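Long-range contacts in DNA helicase RecQ (Deinococcus radiodurans, PDB 4Q48), which probably couples ATP hydrolysis to 3'-to-5' translocation and duplex DNA unwinding, the chain here comprising its two helicase domains, zinc-binding region and RQC domain: residues H14-I19 against Y56-L61; A91-S96 against L117-P122; A109-D114 against E135-A140; E123-P128 against Q162-L167; T130-E135 against A168-E173. One frame throughout, in Å; residues are numbered along the deposited sequence.

Contact 1: H14-I19 against Y56-L61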
# COMPACT_ATOMS: atom_id res chain seq x y z
N HIS A 14 -30.29 -8.07 1.03
CA HIS A 14 -31.40 -7.38 0.37
C HIS A 14 -30.98 -5.97 -0.07
O HIS A 14 -31.35 -5.53 -1.16
CB HIS A 14 -32.62 -7.31 1.28
CG HIS A 14 -33.75 -6.52 0.71
ND1 HIS A 14 -33.82 -5.15 0.81
CD2 HIS A 14 -34.88 -6.91 0.07
CE1 HIS A 14 -34.93 -4.72 0.23
NE2 HIS A 14 -35.59 -5.77 -0.23
N LEU A 15 -30.23 -5.28 0.78
CA LEU A 15 -29.79 -3.93 0.45
C LEU A 15 -28.65 -3.98 -0.56
O LEU A 15 -28.55 -3.13 -1.44
CB LEU A 15 -29.36 -3.16 1.71
CG LEU A 15 -30.49 -2.57 2.56
CD1 LEU A 15 -29.95 -2.06 3.88
CD2 LEU A 15 -31.23 -1.47 1.85
N LEU A 16 -27.80 -5.00 -0.42
CA LEU A 16 -26.67 -5.20 -1.32
C LEU A 16 -27.11 -5.10 -2.77
O LEU A 16 -26.51 -4.35 -3.54
CB LEU A 16 -25.99 -6.54 -1.04
CG LEU A 16 -24.67 -6.80 -1.78
CD1 LEU A 16 -23.67 -5.72 -1.42
CD2 LEU A 16 -24.11 -8.17 -1.40
N GLN A 17 -28.12 -5.85 -3.18
CA GLN A 17 -28.46 -5.81 -4.59
C GLN A 17 -29.68 -4.92 -4.92
O GLN A 17 -29.89 -4.58 -6.09
CB GLN A 17 -28.66 -7.21 -5.16
CG GLN A 17 -28.45 -7.18 -6.68
CD GLN A 17 -28.15 -8.52 -7.32
OE1 GLN A 17 -28.38 -9.57 -6.73
NE2 GLN A 17 -27.60 -8.48 -8.52
N THR A 18 -30.45 -4.49 -3.92
CA THR A 18 -31.47 -3.48 -4.21
C THR A 18 -30.83 -2.10 -4.39
O THR A 18 -31.50 -1.14 -4.78
CB THR A 18 -32.57 -3.40 -3.11
OG1 THR A 18 -33.71 -2.69 -3.62
CG2 THR A 18 -32.07 -2.66 -1.88
N ILE A 19 -29.53 -2.00 -4.11
CA ILE A 19 -28.81 -0.74 -4.22
C ILE A 19 -27.54 -0.82 -5.06
O ILE A 19 -27.37 -0.04 -5.99
CB ILE A 19 -28.47 -0.18 -2.81
CG1 ILE A 19 -29.77 0.23 -2.10
CG2 ILE A 19 -27.56 1.03 -2.89
CD1 ILE A 19 -29.61 0.49 -0.64
N TYR A 56 -18.47 0.53 4.81
CA TYR A 56 -19.07 1.40 5.80
C TYR A 56 -20.43 1.90 5.36
O TYR A 56 -21.29 2.15 6.19
CB TYR A 56 -18.15 2.57 6.15
CG TYR A 56 -17.78 3.48 5.01
CD1 TYR A 56 -18.67 4.43 4.53
CD2 TYR A 56 -16.52 3.42 4.44
CE1 TYR A 56 -18.31 5.28 3.49
CE2 TYR A 56 -16.15 4.26 3.40
CZ TYR A 56 -17.04 5.19 2.93
OH TYR A 56 -16.66 6.03 1.89
N GLN A 57 -20.62 2.06 4.06
CA GLN A 57 -21.89 2.55 3.52
C GLN A 57 -23.03 1.59 3.81
O GLN A 57 -24.12 2.00 4.21
CB GLN A 57 -21.76 2.74 2.01
CG GLN A 57 -20.91 3.93 1.62
CD GLN A 57 -20.65 3.96 0.13
OE1 GLN A 57 -20.66 2.94 -0.54
NE2 GLN A 57 -20.45 5.15 -0.39
N LEU A 58 -22.77 0.31 3.64
CA LEU A 58 -23.79 -0.71 3.86
C LEU A 58 -24.09 -0.84 5.36
O LEU A 58 -25.25 -0.81 5.76
CB LEU A 58 -23.35 -2.04 3.23
CG LEU A 58 -24.31 -3.22 3.22
CD1 LEU A 58 -25.72 -2.78 2.96
CD2 LEU A 58 -23.86 -4.20 2.15
N PRO A 59 -23.04 -0.99 6.21
CA PRO A 59 -23.34 -0.93 7.64
C PRO A 59 -24.08 0.36 8.05
O PRO A 59 -24.95 0.28 8.92
CB PRO A 59 -21.96 -1.00 8.29
CG PRO A 59 -21.12 -1.71 7.30
CD PRO A 59 -21.61 -1.26 5.97
N SER A 60 -23.75 1.51 7.47
CA SER A 60 -24.48 2.73 7.81
C SER A 60 -25.97 2.59 7.46
O SER A 60 -26.84 3.12 8.16
CB SER A 60 -23.86 3.94 7.12
OG SER A 60 -22.50 4.15 7.51
N LEU A 61 -26.29 1.82 6.43
CA LEU A 61 -27.69 1.60 6.09
C LEU A 61 -28.33 0.58 7.03
O LEU A 61 -29.55 0.61 7.27
CB LEU A 61 -27.85 1.14 4.65
CG LEU A 61 -27.49 2.17 3.58
CD1 LEU A 61 -27.85 1.63 2.20
CD2 LEU A 61 -28.13 3.54 3.86
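Leu61 meets Leu15 and Ile19 where helix 10-20 lies across helix 50-62, and its side chain is a good one to follow outward. Its CB starts toward the other helix and lies 3.9 Å from CD1 of Leu15, the two side chains passing at a slant. With chi1 at -67°, CG stands anti to the carbonyl carbon, and this carries the CD1 branch on toward Ile19. There CD1 of Leu61 comes 3.5 Å from CD1 of Ile19, a tip-to-tip meeting of two methyl groups.

One turn back, Leu58 straddles the gap with both of its branches. Its CD1 approaches the base of Leu15, at 3.9 Å from CB, while its CD2 faces CD1 of Leu16, also at 3.9 Å. The Leu16 and Leu58 side chains run roughly perpendicular, so this is a crossing of branches and not an end-on touch. Leu15 is therefore held at both ends, by Leu58 at its CB and by Leu61 at its CD1. The interface is wholly aliphatic. The axes of the two short segments stay 10.7 Å apart at an angle of 115°, a wide crossing bridged by leucine and isoleucine branches.

Phe25 touches both Leu16 and Leu58, next to this pair. Helix 50-62 begins within the P-loop, to which Gly49, Gly51, Lys52 and Ser53 belong; these, with Tyr22 and Ala24 just after helix 10-20, bind ADP in this protein, although the pocket holds no nucleotide in this model. The packing is consistent with bringing together two sides of the nucleotide pocket, as in RecQ helicases.

Contact 2: A91-S96 against L117-P122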
# COMPACT_ATOMS: atom_id res chain seq x y z
N ALA A 91 -27.14 11.49 1.63
CA ALA A 91 -25.82 11.81 2.16
C ALA A 91 -25.50 13.29 1.96
O ALA A 91 -26.13 13.96 1.15
CB ALA A 91 -24.77 10.97 1.50
N ALA A 92 -24.49 13.78 2.67
CA ALA A 92 -24.22 15.20 2.62
C ALA A 92 -22.78 15.49 2.96
O ALA A 92 -22.05 14.58 3.35
CB ALA A 92 -25.15 15.93 3.55
N PHE A 93 -22.37 16.74 2.80
CA PHE A 93 -21.00 17.11 3.11
C PHE A 93 -20.96 18.23 4.07
O PHE A 93 -21.70 19.20 3.93
CB PHE A 93 -20.21 17.57 1.89
CG PHE A 93 -20.19 16.60 0.81
CD1 PHE A 93 -19.48 15.42 0.95
CD2 PHE A 93 -20.88 16.84 -0.36
CE1 PHE A 93 -19.46 14.47 -0.05
CE2 PHE A 93 -20.87 15.91 -1.37
CZ PHE A 93 -20.14 14.72 -1.21
N LEU A 94 -20.02 18.12 4.99
CA LEU A 94 -19.80 19.13 5.99
C LEU A 94 -18.30 19.47 5.97
O LEU A 94 -17.46 18.62 6.28
CB LEU A 94 -20.27 18.60 7.33
CG LEU A 94 -20.53 19.50 8.53
CD1 LEU A 94 -21.79 20.30 8.27
CD2 LEU A 94 -20.70 18.63 9.77
N ASN A 95 -17.99 20.71 5.59
CA ASN A 95 -16.61 21.21 5.58
C ASN A 95 -16.60 22.74 5.47
O ASN A 95 -17.63 23.36 5.17
CB ASN A 95 -15.81 20.62 4.42
CG ASN A 95 -16.55 20.69 3.10
OD1 ASN A 95 -16.71 21.77 2.54
ND2 ASN A 95 -17.02 19.55 2.61
N SER A 96 -15.43 23.34 5.68
CA SER A 96 -15.35 24.79 5.72
C SER A 96 -15.34 25.48 4.35
O SER A 96 -15.32 26.70 4.28
CB SER A 96 -14.12 25.22 6.52
OG SER A 96 -14.31 24.92 7.90
N LEU A 117 -25.54 9.01 5.38
CA LEU A 117 -24.11 9.22 5.41
C LEU A 117 -23.81 10.69 5.54
O LEU A 117 -24.49 11.53 4.96
CB LEU A 117 -23.43 8.67 4.16
CG LEU A 117 -23.57 7.17 3.97
CD1 LEU A 117 -23.24 6.82 2.55
CD2 LEU A 117 -22.68 6.45 4.95
N LEU A 118 -22.81 10.99 6.36
CA LEU A 118 -22.29 12.33 6.42
C LEU A 118 -20.79 12.31 6.18
O LEU A 118 -20.02 11.72 6.94
CB LEU A 118 -22.60 12.97 7.76
CG LEU A 118 -22.01 14.38 7.79
CD1 LEU A 118 -22.77 15.27 6.84
CD2 LEU A 118 -22.04 14.95 9.18
N TYR A 119 -20.38 12.91 5.07
CA TYR A 119 -18.97 13.05 4.77
C TYR A 119 -18.44 14.35 5.39
O TYR A 119 -18.98 15.43 5.17
CB TYR A 119 -18.76 13.01 3.24
CG TYR A 119 -18.91 11.62 2.66
CD1 TYR A 119 -20.13 11.13 2.21
CD2 TYR A 119 -17.82 10.77 2.60
CE1 TYR A 119 -20.25 9.85 1.69
CE2 TYR A 119 -17.93 9.51 2.08
CZ TYR A 119 -19.13 9.04 1.63
OH TYR A 119 -19.16 7.76 1.13
N VAL A 120 -17.39 14.24 6.19
CA VAL A 120 -16.92 15.39 6.93
C VAL A 120 -15.40 15.46 6.96
O VAL A 120 -14.72 14.51 7.31
CB VAL A 120 -17.49 15.36 8.39
CG1 VAL A 120 -17.31 13.98 9.00
CG2 VAL A 120 -16.88 16.44 9.27
N ALA A 121 -14.88 16.61 6.57
CA ALA A 121 -13.46 16.85 6.63
C ALA A 121 -13.04 16.78 8.09
O ALA A 121 -13.80 17.18 8.98
CB ALA A 121 -13.12 18.20 6.03
N PRO A 122 -11.82 16.30 8.35
CA PRO A 122 -11.25 16.21 9.70
C PRO A 122 -11.26 17.55 10.41
O PRO A 122 -11.47 17.64 11.62
CB PRO A 122 -9.81 15.77 9.44
CG PRO A 122 -9.87 15.08 8.12
CD PRO A 122 -10.90 15.78 7.32
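Ala92 and Leu94 each use both backbone N and O toward segment 117-122, the pattern of neighbouring parallel strands. Tyr119 answers with both of its own: its N donates to Ala92 O at 2.9 Å, and its O accepts from Leu94 N at the same length. One residue past the strand, Ala121 N continues the ladder to Leu94 O (3.3 Å), while the bond from Ala92 N to Leu117 O is weak.

Side chains of paired residues share a face. On one, Phe93 holds CG anti to the carbonyl carbon (chi1 -56°), which brings its CD1 to CB of Tyr119 at 3.4 Å, at the edge of the phenylalanine ring. The two side chains lie side by side, the rings oblique, with planes at 47°. On the other face, CD2 of Leu94 meets CD2 of Leu118 at 4.0 Å.

Farther out, Met77 and Val81 of helix 74-84 back the Phe93 ring, and Val106 of helix 100-111 lies against Ala92, Leu94 and Leu118. The hydroxyl of Tyr119 is hydrogen-bonded to Tyr56 OH and Gln57 NE2. Strand 91-94, helix 100-111 and strand 117-120 make a beta-alpha-beta unit at the edge of the parallel sheet of the first RecA-like domain.

Contact 3: A109-D114 against E135-A140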
# COMPACT_ATOMS: atom_id res chain seq x y z
N ALA A 109 -30.06 18.64 9.25
CA ALA A 109 -30.45 17.41 8.60
C ALA A 109 -29.85 16.24 9.33
O ALA A 109 -30.50 15.21 9.52
CB ALA A 109 -30.02 17.45 7.13
N LEU A 110 -28.62 16.43 9.81
CA LEU A 110 -27.97 15.45 10.64
C LEU A 110 -28.78 15.22 11.93
O LEU A 110 -29.11 14.08 12.30
CB LEU A 110 -26.55 15.92 10.97
CG LEU A 110 -25.73 15.10 11.98
CD1 LEU A 110 -25.42 13.71 11.42
CD2 LEU A 110 -24.46 15.84 12.35
N LEU A 111 -29.15 16.31 12.59
CA LEU A 111 -29.84 16.21 13.86
C LEU A 111 -31.20 15.57 13.72
O LEU A 111 -31.66 14.90 14.66
CB LEU A 111 -29.94 17.59 14.52
CG LEU A 111 -28.55 17.96 15.05
CD1 LEU A 111 -28.43 19.35 15.62
CD2 LEU A 111 -28.17 16.94 16.08
N ARG A 112 -31.84 15.73 12.56
CA ARG A 112 -33.20 15.22 12.34
C ARG A 112 -33.25 13.79 11.81
O ARG A 112 -34.33 13.28 11.49
CB ARG A 112 -33.96 16.11 11.35
CG ARG A 112 -34.63 17.34 11.91
CD ARG A 112 -35.57 17.95 10.87
NE ARG A 112 -36.81 18.43 11.48
CZ ARG A 112 -37.88 17.66 11.69
NH1 ARG A 112 -37.89 16.39 11.32
NH2 ARG A 112 -38.97 18.17 12.26
N GLY A 113 -32.09 13.13 11.82
CA GLY A 113 -31.96 11.75 11.37
C GLY A 113 -32.24 11.61 9.87
O GLY A 113 -32.69 10.58 9.40
N ASP A 114 -31.95 12.67 9.13
CA ASP A 114 -32.30 12.75 7.72
C ASP A 114 -31.21 12.23 6.77
O ASP A 114 -31.43 12.10 5.57
CB ASP A 114 -32.57 14.22 7.36
CG ASP A 114 -34.02 14.62 7.53
OD1 ASP A 114 -34.89 13.74 7.78
OD2 ASP A 114 -34.26 15.85 7.39
N GLU A 135 -22.85 14.25 19.67
CA GLU A 135 -23.30 13.64 20.91
C GLU A 135 -24.82 13.67 20.99
O GLU A 135 -25.43 12.76 21.59
CB GLU A 135 -22.67 14.35 22.10
CG GLU A 135 -21.45 13.63 22.63
CD GLU A 135 -20.71 14.41 23.71
OE1 GLU A 135 -21.18 15.49 24.10
OE2 GLU A 135 -19.62 13.96 24.14
N ARG A 136 -25.42 14.69 20.37
CA ARG A 136 -26.88 14.81 20.31
C ARG A 136 -27.47 14.55 18.90
O ARG A 136 -28.54 15.04 18.56
CB ARG A 136 -27.32 16.19 20.85
CG ARG A 136 -26.54 17.41 20.34
CD ARG A 136 -26.84 18.67 21.15
NE ARG A 136 -26.67 19.95 20.44
CZ ARG A 136 -27.58 20.51 19.64
NH1 ARG A 136 -28.75 19.93 19.46
NH2 ARG A 136 -27.34 21.67 19.05
N ALA A 137 -26.77 13.75 18.09
CA ALA A 137 -27.28 13.32 16.78
C ALA A 137 -27.31 11.80 16.68
O ALA A 137 -26.51 11.11 17.32
CB ALA A 137 -26.44 13.91 15.67
N PRO A 138 -28.24 11.25 15.88
CA PRO A 138 -28.35 9.80 15.81
C PRO A 138 -27.25 9.23 14.94
O PRO A 138 -27.32 9.32 13.72
CB PRO A 138 -29.72 9.58 15.20
CG PRO A 138 -29.98 10.81 14.43
CD PRO A 138 -29.31 11.92 15.14
N VAL A 139 -26.23 8.65 15.57
CA VAL A 139 -25.07 8.21 14.82
C VAL A 139 -24.97 6.69 14.77
O VAL A 139 -25.03 6.01 15.81
CB VAL A 139 -23.76 8.79 15.43
CG1 VAL A 139 -22.56 8.26 14.69
CG2 VAL A 139 -23.79 10.30 15.42
N ALA A 140 -24.80 6.16 13.56
CA ALA A 140 -24.64 4.72 13.40
C ALA A 140 -23.18 4.26 13.57
O ALA A 140 -22.95 3.19 14.11
CB ALA A 140 -25.17 4.28 12.04
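Leu110 and Leu111 at the end of helix 100-111, and Gly113 just past it, receive Ala137 and Pro138 of the loop that leads into strand 139-145. The helix closes in a Schellman motif: Asp114 N bonds to Ala109 O and Gly113 N to Leu110 O, with Gly113, at positive phi (66°), as the C-prime residue.

Apolar contact centres on the methyl of Ala137, flanked by CD2 of Leu111 at 3.5 Å and CG of Leu110 at 3.9 Å. With CG of Leu111 anti to the carbonyl carbon (chi1 -74°), its other branch reaches Arg136, the residue before Ala137: CD1 of Leu111 lies 3.9 Å from NH1 of Arg136, obliquely to the guanidinium plane.

The proline ring makes carbon-to-carbonyl contacts of its own. CD of Pro138 lies beside two carbonyls of the last helical turn, 3.6 Å from Leu110 O and 3.8 Å from Leu111 O. Putting an alanine at Pro138 would probably open a gap beside these carbonyls and allow the incoming loop more freedom. Pro138 and Ala140 bond through their backbones to Thr66, fixing the strand start in the sheet. At the turn itself, CG of Pro138 rests 3.8 Å from CA of Gly113.

Contact 4: E123-P128 against Q162-L167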
# COMPACT_ATOMS: atom_id res chain seq x y z
N GLU A 123 -11.06 18.59 9.62
CA GLU A 123 -11.02 19.96 10.10
C GLU A 123 -12.36 20.30 10.76
O GLU A 123 -12.40 20.85 11.87
CB GLU A 123 -10.67 20.91 8.94
CG GLU A 123 -11.21 22.31 9.03
CD GLU A 123 -12.64 22.41 8.54
OE1 GLU A 123 -13.04 21.58 7.68
OE2 GLU A 123 -13.37 23.32 9.01
N ARG A 124 -13.45 19.96 10.08
CA ARG A 124 -14.77 20.16 10.68
C ARG A 124 -14.98 19.25 11.90
O ARG A 124 -15.41 19.72 12.94
CB ARG A 124 -15.86 19.93 9.64
CG ARG A 124 -17.18 20.57 10.00
CD ARG A 124 -17.05 22.07 9.93
NE ARG A 124 -18.31 22.74 10.21
CZ ARG A 124 -18.47 24.05 10.09
NH1 ARG A 124 -17.45 24.80 9.69
NH2 ARG A 124 -19.65 24.60 10.36
N LEU A 125 -14.67 17.96 11.77
CA LEU A 125 -14.97 16.97 12.80
C LEU A 125 -14.33 17.26 14.15
O LEU A 125 -14.96 17.08 15.20
CB LEU A 125 -14.54 15.58 12.35
CG LEU A 125 -14.62 14.53 13.46
CD1 LEU A 125 -16.07 14.23 13.75
CD2 LEU A 125 -13.89 13.23 13.11
N LEU A 126 -13.09 17.72 14.15
CA LEU A 126 -12.34 17.79 15.40
C LEU A 126 -12.66 19.05 16.18
O LEU A 126 -12.25 19.18 17.34
CB LEU A 126 -10.84 17.66 15.13
CG LEU A 126 -10.41 16.32 14.54
CD1 LEU A 126 -9.16 16.45 13.71
CD2 LEU A 126 -10.21 15.32 15.65
N MET A 127 -13.37 19.98 15.55
CA MET A 127 -13.83 21.20 16.22
C MET A 127 -14.72 20.83 17.44
O MET A 127 -15.64 19.99 17.33
CB MET A 127 -14.63 22.09 15.27
CG MET A 127 -13.84 22.79 14.18
SD MET A 127 -14.98 23.74 13.13
CE MET A 127 -13.83 24.80 12.25
N PRO A 128 -14.44 21.45 18.61
CA PRO A 128 -15.13 21.08 19.86
C PRO A 128 -16.65 21.19 19.72
O PRO A 128 -17.41 20.37 20.24
CB PRO A 128 -14.59 22.10 20.88
CG PRO A 128 -13.29 22.57 20.30
CD PRO A 128 -13.54 22.60 18.81
N GLN A 162 -3.85 12.69 13.30
CA GLN A 162 -3.44 11.94 14.48
C GLN A 162 -4.14 12.45 15.72
O GLN A 162 -3.84 12.01 16.83
CB GLN A 162 -1.93 12.04 14.73
CG GLN A 162 -1.40 13.46 14.68
CD GLN A 162 0.10 13.51 14.86
OE1 GLN A 162 0.75 12.49 15.07
NE2 GLN A 162 0.66 14.72 14.82
N GLN A 163 -5.09 13.36 15.55
CA GLN A 163 -5.96 13.78 16.64
C GLN A 163 -7.23 12.93 16.76
O GLN A 163 -7.92 12.96 17.79
CB GLN A 163 -6.33 15.24 16.49
CG GLN A 163 -5.14 16.15 16.42
CD GLN A 163 -5.53 17.60 16.54
OE1 GLN A 163 -6.54 17.93 17.17
NE2 GLN A 163 -4.77 18.48 15.89
N LEU A 164 -7.52 12.15 15.72
CA LEU A 164 -8.69 11.28 15.67
C LEU A 164 -8.63 10.21 16.75
O LEU A 164 -9.50 9.32 16.80
CB LEU A 164 -8.81 10.61 14.31
CG LEU A 164 -9.17 11.56 13.16
CD1 LEU A 164 -9.29 10.80 11.87
CD2 LEU A 164 -10.43 12.38 13.46
N SER A 165 -7.59 10.28 17.57
CA SER A 165 -7.58 9.70 18.91
C SER A 165 -8.94 9.83 19.55
O SER A 165 -9.45 8.90 20.18
CB SER A 165 -6.55 10.41 19.80
OG SER A 165 -5.36 10.70 19.09
N VAL A 166 -9.53 11.01 19.36
CA VAL A 166 -10.69 11.47 20.10
C VAL A 166 -11.99 10.71 19.82
O VAL A 166 -12.87 10.68 20.67
CB VAL A 166 -10.91 12.99 19.81
CG1 VAL A 166 -11.77 13.19 18.57
CG2 VAL A 166 -11.53 13.69 21.00
N LEU A 167 -12.13 10.06 18.67
CA LEU A 167 -13.37 9.35 18.40
C LEU A 167 -13.55 8.24 19.42
O LEU A 167 -14.65 8.06 19.95
CB LEU A 167 -13.41 8.76 16.99
CG LEU A 167 -13.42 9.81 15.88
CD1 LEU A 167 -13.63 9.13 14.55
CD2 LEU A 167 -14.43 10.94 16.12
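Leu125 has its CG opposite the backbone N (chi1 171°), whereas in the next residue, Leu126, CG lies opposite the carbonyl carbon (chi1 -64°); the differing turns bring the CD2 methyls of both leucines to the same target, CD2 of Leu164. That methyl lies 3.6 Å from CD2 of Leu125 and 3.7 Å from CD2 of Leu126, and the Leu164 side chain runs at nearly a right angle to each.

Each leucine has a further neighbour. CD2 of Leu125 also reaches CD2 of Leu167, at 3.8 Å. Leu126 spreads more widely: its CD2 meets CG1 of Val166 at 3.9 Å and, on the more exposed flank, CB and the backbone O of Gln163. Of the glutamine side chain it is the CB that takes part, the amide being carried off along an extended chain.

Below lies the central sheet: Val70 touches both Leu125 and Leu164, while Phe142 and Ile144 touch Leu167. The contact therefore joins the end of the short helix after strand 117-120 to the turn leading into helix 165-170 and its first residues. With methyl groups doing nearly all the touching, its hold comes from shape and the exclusion of water, and lacks the directional preference that polar partners would impose.

Contact 5: T130-E135 against A168-E173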
# COMPACT_ATOMS: atom_id res chain seq x y z
N THR A 130 -18.34 20.72 16.87
CA THR A 130 -18.84 19.64 16.04
C THR A 130 -19.01 18.33 16.84
O THR A 130 -19.99 17.62 16.68
CB THR A 130 -17.89 19.39 14.83
OG1 THR A 130 -17.80 20.57 14.04
CG2 THR A 130 -18.39 18.23 13.95
N LEU A 131 -18.06 18.05 17.72
CA LEU A 131 -18.11 16.83 18.51
C LEU A 131 -19.32 16.85 19.45
O LEU A 131 -19.90 15.81 19.77
CB LEU A 131 -16.80 16.66 19.28
CG LEU A 131 -15.65 16.21 18.36
CD1 LEU A 131 -14.33 16.59 18.97
CD2 LEU A 131 -15.67 14.72 18.03
N ASP A 132 -19.72 18.05 19.85
CA ASP A 132 -20.89 18.21 20.71
C ASP A 132 -22.19 17.85 19.98
O ASP A 132 -23.03 17.14 20.55
CB ASP A 132 -20.97 19.66 21.23
CG ASP A 132 -20.03 19.93 22.42
OD1 ASP A 132 -19.50 18.97 23.00
OD2 ASP A 132 -19.81 21.11 22.75
N LEU A 133 -22.35 18.31 18.72
CA LEU A 133 -23.54 17.99 17.92
C LEU A 133 -23.68 16.49 17.77
O LEU A 133 -24.78 15.92 17.90
CB LEU A 133 -23.48 18.59 16.52
CG LEU A 133 -23.61 20.08 16.24
CD1 LEU A 133 -24.08 20.22 14.82
CD2 LEU A 133 -24.57 20.80 17.17
N LEU A 134 -22.55 15.85 17.53
CA LEU A 134 -22.56 14.43 17.28
C LEU A 134 -23.13 13.71 18.49
O LEU A 134 -23.84 12.71 18.35
CB LEU A 134 -21.14 13.96 16.98
CG LEU A 134 -20.68 14.39 15.57
CD1 LEU A 134 -19.19 14.23 15.41
CD2 LEU A 134 -21.41 13.58 14.51
N GLU A 135 -22.85 14.25 19.67
CA GLU A 135 -23.30 13.64 20.91
C GLU A 135 -24.82 13.67 20.99
O GLU A 135 -25.43 12.76 21.59
CB GLU A 135 -22.67 14.35 22.10
CG GLU A 135 -21.45 13.63 22.63
CD GLU A 135 -20.71 14.41 23.71
OE1 GLU A 135 -21.18 15.49 24.10
OE2 GLU A 135 -19.62 13.96 24.14
N ALA A 168 -12.50 7.48 19.68
CA ALA A 168 -12.57 6.41 20.67
C ALA A 168 -12.78 6.95 22.10
O ALA A 168 -13.28 6.22 22.96
CB ALA A 168 -11.34 5.56 20.59
N GLU A 169 -12.37 8.19 22.36
CA GLU A 169 -12.59 8.78 23.68
C GLU A 169 -14.03 9.19 23.90
O GLU A 169 -14.74 8.62 24.72
CB GLU A 169 -11.71 10.00 23.90
CG GLU A 169 -10.46 9.73 24.73
CD GLU A 169 -9.32 10.67 24.38
OE1 GLU A 169 -8.40 10.26 23.61
OE2 GLU A 169 -9.35 11.83 24.86
N ARG A 170 -14.49 10.16 23.12
CA ARG A 170 -15.78 10.77 23.36
C ARG A 170 -16.94 9.89 22.92
O ARG A 170 -18.08 10.11 23.34
CB ARG A 170 -15.83 12.16 22.70
CG ARG A 170 -15.17 13.18 23.62
CD ARG A 170 -15.21 14.60 23.15
NE ARG A 170 -16.55 15.14 23.24
CZ ARG A 170 -16.86 16.41 22.99
NH1 ARG A 170 -15.92 17.28 22.66
NH2 ARG A 170 -18.12 16.81 23.07
N PHE A 171 -16.64 8.87 22.11
CA PHE A 171 -17.67 7.95 21.63
C PHE A 171 -17.22 6.50 21.67
O PHE A 171 -17.12 5.87 20.62
CB PHE A 171 -18.07 8.27 20.18
CG PHE A 171 -18.38 9.72 19.95
CD1 PHE A 171 -17.37 10.60 19.60
CD2 PHE A 171 -19.67 10.20 20.09
CE1 PHE A 171 -17.65 11.92 19.40
CE2 PHE A 171 -19.95 11.51 19.89
CZ PHE A 171 -18.95 12.38 19.55
N PRO A 172 -16.94 5.97 22.87
CA PRO A 172 -16.48 4.58 22.97
C PRO A 172 -17.51 3.57 22.48
O PRO A 172 -17.18 2.54 21.90
CB PRO A 172 -16.26 4.39 24.47
CG PRO A 172 -16.12 5.78 25.02
CD PRO A 172 -17.03 6.61 24.19
N GLU A 173 -18.77 3.90 22.71
CA GLU A 173 -19.85 2.97 22.45
C GLU A 173 -20.16 2.82 20.97
O GLU A 173 -20.77 1.83 20.56
CB GLU A 173 -21.10 3.40 23.22
CG GLU A 173 -21.86 4.56 22.59
CD GLU A 173 -21.13 5.91 22.68
OE1 GLU A 173 -20.05 6.00 23.35
OE2 GLU A 173 -21.65 6.89 22.08
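A salt-bridge network of Asp132, Glu135 and Arg170, laid over an apolar core around Phe171, fastens helix 128-135 to the end of helix 165-170 in the first RecA-like domain. Arg170 extends across the gap with one bend, at chi3 (71°), and this brings the NH2 edge of its guanidinium up to both acids. NH2 donates to OD1 of Asp132 at 2.6 Å, with the oxygen close to the guanidinium plane and met nearly along its own C-O bond. Only OD1 of this carboxylate is engaged, and the carboxylate plane is turned 60° from the guanidinium. Glu135 adds a looser hold: its OE2 lies 3.4 Å from NE of Arg170 and the same from NH2, both weak bonds. One face of the guanidinium rests over CB of Leu131, which is 3.5 Å from NH1 of Arg170.

A leucine in place of Arg170 would probably leave the neighbouring carboxylates of Asp132 and Glu135 without their shared cation, and freer to turn.

Phe171, where the chain leaves the helix, supplies the buried part. Its CE1 meets CD2 of Leu131 at 3.7 Å, and CZ meets CB of Leu134 at the same distance. Glu135 serves both layers, because its CG packs obliquely on CE2 of Phe171 at 3.8 Å while its carboxylate goes to the arginine. The ring also meets that of Phe142 on strand 139-145, with planes at about 60°. At the rim of the phenylalanine, Leu131 O lies in the ring plane, 3.6 Å from CZ of Phe171.

All five contacts belong to the first RecA-like domain and gather around its parallel sheet. Contact 1 closes before the others open; contact 2 alternates with contact 3 and closes before 4 and 5 open, and contacts 3, 4 and 5 interleave. Contact 2 is in the sheet itself. Contact 1 lies on its Tyr119 face, the centres about 19 Å apart, joined through Tyr56 and Gln57. Contacts 3, 4 and 5 occupy the Leu118 and Val120 face. Contacts 4 and 5, whose centres are about 10 Å apart, share helix 165-170; contacts 3 and 5 share Glu135. One face thus carries the nucleotide-pocket helices, the other helices 100-111, 122-125, 128-135 and 165-170.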